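Local coordinates for protein diacylglycerol O-acyltransferase (Marinobacter hydrocarbonoclasticus, PDB 6CHJ) that probably transfers the acyl group of acyl-CoA to diacylglycerol to make triacylglycerol, and belongs to the long-chain O-acyltransferase family, at residues Leu26-Phe31 with Asp125-Leu130; Leu152-Asp157 with Arg386-Asn391. One frame throughout, in Å; residues are numbered along the deposited sequence.

Interaction 1: Leu26-Phe31 with Asp125-Leu130; sequences LQLFSF and DRQFAL
Phe29 and Phe128 pair across two neighbouring antiparallel strands, 26-30 and 127-130, whose short axes approach to 4.7 Å. Their ring planes are only 16° apart, but the rings are slid so far that they barely overlap; instead Phe29 CB sits over one face of the Phe128 ring, 3.8 Å from its centroid. The Phe128 ring reaches this place with its CG between the backbone N and the carbonyl carbon (chi1 67°). Leu130 CG lies at the edge of the Phe29 ring, 4.0 Å from Phe29 CE2. Beneath these side chains Gln27 with Leu130 and Phe29 with Phe128 are hydrogen-bonded pairs; the Phe29 N to Phe128 O bond is nearly straight, the return bond to Phe29 O more bent. The Phe31-Arg126 end is nearer solvent. There Phe31 N still donates to Arg126 O (2.7 Å), and Arg126 CB lies 3.9 Å from the Phe31 ring centroid, over its face. Farther out, Phe31 CD2 stands over the guanidinium at 3.4 Å from Arg126 CZ, the two planes 72° apart, while Arg126 NH2 bonds to Ala35 O. With an alanine here instead of Phe31, Arg126 CB and guanidinium would probably lose the ring they lie against, leaving the guanidinium less restricted in turning. Leu28 and Ala129 face the other side of the sheet. This is the pairing of adjacent central strands in the mixed sheet of a CoA-dependent acyltransferase-type domain.

Interaction 2: Leu152-Asp157 with Arg386-Asn391; sequences LSENPD and RPLYWN
A single antiparallel bridge, a hydrogen-bonded pair of Ser153 with Tyr389, ties the loop after helix 141-150 to the short edge strand 389-390. Ser153 N donates to Tyr389 O at 3.2 Å, and Tyr389 N returns a bond to Ser153 O at 3.0 Å. On the outer side Pro156 lies alongside Tyr389, pointing the same way, and its CB stands over the centre of the phenol ring, 3.5 Å from the centroid and 7° off the normal: a CH-pi contact. Asn155 OD1 accepts from Asp157 N, an Asx turn following the bridge. At the exposed end Glu154 and Arg386 form a salt bridge. Arg386 NH2 meets the syn side of Glu154 OE1 at 2.8 Å; OE1 lies 8° from the guanidinium plane, though NH2 stands tilted out of the carboxylate plane, and the bend at chi3 (-65°) shapes the arginine chain that presents this edge. On the buried side Leu152 CD1 packs on Leu388 CD1 (3.9 Å), while Leu152 CD2 lies 3.5 Å from Trp390 CB. Trp390 NE1 donates to Pro162 O, and its ring touches Leu43 and Leu47 of helix 39-49; Leu152 also rests on Leu395 of strand 393-401, which separates strand 389-390 from strand 22-30 in the sheet.

Interactions 1 and 2 reach the same mixed sheet, with centres about 14 Å apart, and both lie on one side of the chain's centre. Strand 393-401 runs between strand 22-30 of interaction 1 and edge strand 389-390 of interaction 2. Their side chains nevertheless meet directly: Phe29 CE1 lies 3.8 Å from Leu152 CD2 and 3.8 Å from Trp390 CB, and Leu130 CD1 comes within 4.1 Å of Trp390 CZ3. These apolar contacts make one continuous layer on the Phe29 face. Both segments of interaction 1 belong to the catalytic domain, whereas interaction 2 joins that domain to the C-terminal one, so the layer spans both.

Interaction 1: Leu26-Phe31 with Asp125-Leu130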
loop_
_atom_site.group_PDB
_atom_site.type_symbol
_atom_site.label_atom_id
_atom_site.label_comp_id
_atom_site.label_asym_id
_atom_site.label_seq_id
_atom_site.Cartn_x
_atom_site.Cartn_y
_atom_site.Cartn_z
ATOM N N LEU B 26 -15.375 5.560 -3.755
ATOM C CA LEU B 26 -15.904 5.102 -2.480
ATOM C C LEU B 26 -17.426 5.094 -2.546
ATOM O O LEU B 26 -18.059 6.159 -2.567
ATOM C CB LEU B 26 -15.421 5.988 -1.338
ATOM C CG LEU B 26 -16.097 5.596 -0.028
ATOM C CD1 LEU B 26 -15.743 4.138 0.384
ATOM C CD2 LEU B 26 -15.735 6.596 1.050
ATOM N N GLN B 27 -18.005 3.895 -2.534
ATOM C CA GLN B 27 -19.448 3.687 -2.561
ATOM C C GLN B 27 -19.927 3.242 -1.188
ATOM O O GLN B 27 -19.378 2.304 -0.606
ATOM C CB GLN B 27 -19.818 2.633 -3.599
ATOM C CG GLN B 27 -19.732 3.144 -5.014
ATOM C CD GLN B 27 -19.891 2.031 -5.988
ATOM O OE1 GLN B 27 -19.591 0.880 -5.662
ATOM N NE2 GLN B 27 -20.382 2.340 -7.184
ATOM N N LEU B 28 -20.950 3.906 -0.680
ATOM C CA LEU B 28 -21.524 3.606 0.619
ATOM C C LEU B 28 -22.930 3.060 0.420
ATOM O O LEU B 28 -23.730 3.663 -0.302
ATOM C CB LEU B 28 -21.543 4.866 1.471
ATOM C CG LEU B 28 -22.261 4.810 2.805
ATOM C CD1 LEU B 28 -21.394 4.068 3.832
ATOM C CD2 LEU B 28 -22.568 6.238 3.238
ATOM N N PHE B 29 -23.223 1.906 1.025
ATOM C CA PHE B 29 -24.525 1.271 0.897
ATOM C C PHE B 29 -25.165 1.074 2.261
ATOM O O PHE B 29 -24.503 1.103 3.300
ATOM C CB PHE B 29 -24.470 -0.098 0.230
ATOM C CG PHE B 29 -23.814 -0.119 -1.108
ATOM C CD1 PHE B 29 -24.566 0.001 -2.263
ATOM C CD2 PHE B 29 -22.454 -0.344 -1.217
ATOM C CE1 PHE B 29 -23.966 -0.061 -3.526
ATOM C CE2 PHE B 29 -21.851 -0.400 -2.459
ATOM C CZ PHE B 29 -22.613 -0.252 -3.622
ATOM N N SER B 30 -26.474 0.858 2.240
ATOM C CA SER B 30 -27.190 0.399 3.417
ATOM C C SER B 30 -27.452 -1.096 3.285
ATOM O O SER B 30 -27.494 -1.638 2.170
ATOM C CB SER B 30 -28.498 1.169 3.598
ATOM O OG SER B 30 -28.251 2.397 4.253
ATOM N N PHE B 31 -27.576 -1.768 4.431
ATOM C CA PHE B 31 -28.025 -3.156 4.413
ATOM C C PHE B 31 -29.341 -3.246 3.643
ATOM O O PHE B 31 -30.244 -2.427 3.878
ATOM C CB PHE B 31 -28.248 -3.699 5.827
ATOM C CG PHE B 31 -26.999 -4.153 6.539
ATOM C CD1 PHE B 31 -25.738 -3.704 6.147
ATOM C CD2 PHE B 31 -27.094 -5.015 7.637
ATOM C CE1 PHE B 31 -24.597 -4.104 6.833
ATOM C CE2 PHE B 31 -25.953 -5.422 8.323
ATOM C CZ PHE B 31 -24.703 -4.968 7.914
ATOM N N ASP B 125 -24.361 1.738 11.547
ATOM C CA ASP B 125 -25.801 1.455 11.588
ATOM C C ASP B 125 -26.255 0.743 10.309
ATOM O O ASP B 125 -27.040 1.251 9.509
ATOM C CB ASP B 125 -26.588 2.744 11.834
ATOM C CG ASP B 125 -26.345 3.333 13.227
ATOM O OD1 ASP B 125 -25.738 4.424 13.325
ATOM O OD2 ASP B 125 -26.775 2.714 14.226
ATOM N N ARG B 126 -25.734 -0.470 10.134
ATOM C CA ARG B 126 -26.175 -1.385 9.077
ATOM C C ARG B 126 -25.865 -0.819 7.688
ATOM O O ARG B 126 -26.700 -0.813 6.775
ATOM C CB ARG B 126 -27.666 -1.736 9.238
ATOM C CG ARG B 126 -27.990 -2.525 10.533
ATOM C CD ARG B 126 -29.483 -2.928 10.693
ATOM N NE ARG B 126 -30.021 -3.579 9.502
ATOM C CZ ARG B 126 -30.048 -4.896 9.318
ATOM N NH1 ARG B 126 -29.546 -5.708 10.250
ATOM N NH2 ARG B 126 -30.551 -5.400 8.190
ATOM N N GLN B 127 -24.629 -0.354 7.530
ATOM C CA GLN B 127 -24.096 0.031 6.237
ATOM C C GLN B 127 -22.812 -0.741 5.972
ATOM O O GLN B 127 -22.170 -1.245 6.894
ATOM C CB GLN B 127 -23.829 1.539 6.180
ATOM C CG GLN B 127 -24.990 2.376 6.672
ATOM C CD GLN B 127 -25.057 3.745 6.006
ATOM O OE1 GLN B 127 -25.566 3.884 4.890
ATOM N NE2 GLN B 127 -24.554 4.764 6.696
ATOM N N PHE B 128 -22.451 -0.829 4.692
ATOM C CA PHE B 128 -21.145 -1.306 4.275
ATOM C C PHE B 128 -20.624 -0.405 3.151
ATOM O O PHE B 128 -21.337 0.477 2.659
ATOM C CB PHE B 128 -21.209 -2.778 3.854
ATOM C CG PHE B 128 -22.001 -3.031 2.609
ATOM C CD1 PHE B 128 -21.355 -3.258 1.405
ATOM C CD2 PHE B 128 -23.380 -3.094 2.653
ATOM C CE1 PHE B 128 -22.060 -3.500 0.249
ATOM C CE2 PHE B 128 -24.105 -3.346 1.502
ATOM C CZ PHE B 128 -23.438 -3.554 0.295
ATOM N N ALA B 129 -19.366 -0.633 2.743
ATOM C CA ALA B 129 -18.714 0.237 1.769
ATOM C C ALA B 129 -17.949 -0.573 0.729
ATOM O O ALA B 129 -17.450 -1.666 1.002
ATOM C CB ALA B 129 -17.748 1.231 2.437
ATOM N N LEU B 130 -17.856 -0.021 -0.474
ATOM C CA LEU B 130 -16.948 -0.530 -1.492
ATOM C C LEU B 130 -15.929 0.559 -1.779
ATOM O O LEU B 130 -16.306 1.674 -2.162
ATOM C CB LEU B 130 -17.669 -0.920 -2.783
ATOM C CG LEU B 130 -18.313 -2.288 -2.950
ATOM C CD1 LEU B 130 -18.492 -2.542 -4.436
ATOM C CD2 LEU B 130 -17.524 -3.429 -2.258
#

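Interaction 2: Leu152-Asp157 with Arg386-Asn391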
loop_
_atom_site.group_PDB
_atom_site.type_symbol
_atom_site.label_atom_id
_atom_site.label_comp_id
_atom_site.label_asym_id
_atom_site.label_seq_id
_atom_site.Cartn_x
_atom_site.Cartn_y
_atom_site.Cartn_z
ATOM N N LEU B 152 -24.705 -1.014 -11.183
ATOM C CA LEU B 152 -25.895 -0.986 -10.347
ATOM C C LEU B 152 -27.148 -1.003 -11.217
ATOM O O LEU B 152 -27.089 -0.927 -12.447
ATOM C CB LEU B 152 -25.881 0.244 -9.436
ATOM C CG LEU B 152 -24.708 0.450 -8.476
ATOM C CD1 LEU B 152 -24.497 1.944 -8.235
ATOM C CD2 LEU B 152 -24.928 -0.269 -7.164
ATOM N N SER B 153 -28.298 -1.102 -10.555
ATOM C CA SER B 153 -29.578 -1.099 -11.237
ATOM C C SER B 153 -30.550 -0.216 -10.464
ATOM O O SER B 153 -30.346 0.088 -9.285
ATOM C CB SER B 153 -30.134 -2.521 -11.380
ATOM O OG SER B 153 -31.384 -2.527 -12.043
ATOM N N GLU B 154 -31.624 0.192 -11.149
ATOM C CA GLU B 154 -32.653 1.012 -10.523
ATOM C C GLU B 154 -33.654 0.204 -9.706
ATOM O O GLU B 154 -34.292 0.770 -8.811
ATOM C CB GLU B 154 -33.393 1.833 -11.588
ATOM C CG GLU B 154 -32.706 3.156 -11.919
ATOM C CD GLU B 154 -33.335 3.882 -13.101
ATOM O OE1 GLU B 154 -32.818 3.748 -14.235
ATOM O OE2 GLU B 154 -34.337 4.604 -12.889
ATOM N N ASN B 155 -33.785 -1.105 -9.963
ATOM C CA ASN B 155 -34.804 -1.921 -9.303
ATOM C C ASN B 155 -34.269 -2.493 -7.996
ATOM O O ASN B 155 -33.333 -3.299 -8.026
ATOM C CB ASN B 155 -35.261 -3.052 -10.220
ATOM C CG ASN B 155 -36.177 -4.054 -9.516
ATOM O OD1 ASN B 155 -36.972 -3.690 -8.649
ATOM N ND2 ASN B 155 -36.071 -5.322 -9.899
ATOM N N PRO B 156 -34.850 -2.147 -6.843
ATOM C CA PRO B 156 -34.394 -2.727 -5.574
ATOM C C PRO B 156 -34.863 -4.156 -5.338
ATOM O O PRO B 156 -34.352 -4.814 -4.418
ATOM C CB PRO B 156 -35.009 -1.785 -4.537
ATOM C CG PRO B 156 -36.314 -1.403 -5.164
ATOM C CD PRO B 156 -36.046 -1.305 -6.658
ATOM N N ASP B 157 -35.841 -4.639 -6.105
ATOM C CA ASP B 157 -36.329 -6.004 -5.973
ATOM C C ASP B 157 -35.419 -7.015 -6.659
ATOM O O ASP B 157 -35.538 -8.214 -6.386
ATOM C CB ASP B 157 -37.752 -6.107 -6.546
ATOM C CG ASP B 157 -38.839 -5.875 -5.490
ATOM O OD1 ASP B 157 -38.665 -6.342 -4.341
ATOM O OD2 ASP B 157 -39.874 -5.243 -5.813
ATOM N N ARG B 386 -31.218 9.141 -10.502
ATOM C CA ARG B 386 -32.231 8.433 -9.729
ATOM C C ARG B 386 -31.555 7.446 -8.783
ATOM O O ARG B 386 -30.422 7.024 -9.031
ATOM C CB ARG B 386 -33.215 7.698 -10.651
ATOM C CG ARG B 386 -33.935 8.634 -11.629
ATOM C CD ARG B 386 -34.991 7.938 -12.442
ATOM N NE ARG B 386 -34.411 6.946 -13.338
ATOM C CZ ARG B 386 -34.058 7.203 -14.588
ATOM N NH1 ARG B 386 -34.222 8.424 -15.075
ATOM N NH2 ARG B 386 -33.540 6.244 -15.344
ATOM N N PRO B 387 -32.229 7.067 -7.689
ATOM C CA PRO B 387 -31.593 6.173 -6.709
ATOM C C PRO B 387 -31.228 4.824 -7.316
ATOM O O PRO B 387 -31.787 4.384 -8.327
ATOM C CB PRO B 387 -32.655 6.025 -5.610
ATOM C CG PRO B 387 -33.499 7.233 -5.737
ATOM C CD PRO B 387 -33.543 7.532 -7.218
ATOM N N LEU B 388 -30.252 4.172 -6.685
ATOM C CA LEU B 388 -29.656 2.969 -7.243
ATOM C C LEU B 388 -29.455 1.945 -6.136
ATOM O O LEU B 388 -29.452 2.267 -4.944
ATOM C CB LEU B 388 -28.336 3.272 -7.964
ATOM C CG LEU B 388 -28.477 3.995 -9.303
ATOM C CD1 LEU B 388 -27.124 4.315 -9.919
ATOM C CD2 LEU B 388 -29.312 3.162 -10.245
ATOM N N TYR B 389 -29.332 0.687 -6.553
ATOM C CA TYR B 389 -29.222 -0.434 -5.631
ATOM C C TYR B 389 -28.260 -1.450 -6.218
ATOM O O TYR B 389 -28.192 -1.619 -7.441
ATOM C CB TYR B 389 -30.593 -1.105 -5.350
ATOM C CG TYR B 389 -31.683 -0.130 -4.950
ATOM C CD1 TYR B 389 -32.337 0.644 -5.909
ATOM C CD2 TYR B 389 -32.042 0.041 -3.615
ATOM C CE1 TYR B 389 -33.309 1.550 -5.560
ATOM C CE2 TYR B 389 -33.029 0.951 -3.256
ATOM C CZ TYR B 389 -33.651 1.703 -4.237
ATOM O OH TYR B 389 -34.625 2.610 -3.910
ATOM N N TRP B 390 -27.496 -2.095 -5.337
ATOM C CA TRP B 390 -26.747 -3.307 -5.655
ATOM C C TRP B 390 -27.438 -4.428 -4.900
ATOM O O TRP B 390 -27.462 -4.413 -3.665
ATOM C CB TRP B 390 -25.276 -3.205 -5.251
ATOM C CG TRP B 390 -24.357 -4.212 -5.942
ATOM C CD1 TRP B 390 -24.478 -4.707 -7.222
ATOM C CD2 TRP B 390 -23.169 -4.813 -5.397
ATOM N NE1 TRP B 390 -23.442 -5.580 -7.494
ATOM C CE2 TRP B 390 -22.630 -5.664 -6.391
ATOM C CE3 TRP B 390 -22.508 -4.714 -4.162
ATOM C CZ2 TRP B 390 -21.468 -6.409 -6.185
ATOM C CZ3 TRP B 390 -21.356 -5.459 -3.958
ATOM C CH2 TRP B 390 -20.851 -6.297 -4.965
ATOM N N ASN B 391 -28.014 -5.370 -5.651
ATOM C CA ASN B 391 -28.780 -6.499 -5.110
ATOM C C ASN B 391 -29.577 -6.092 -3.872
ATOM O O ASN B 391 -29.491 -6.709 -2.805
ATOM C CB ASN B 391 -27.852 -7.677 -4.841
ATOM C CG ASN B 391 -27.112 -8.112 -6.094
ATOM O OD1 ASN B 391 -27.730 -8.545 -7.058
ATOM N ND2 ASN B 391 -25.787 -7.951 -6.104
#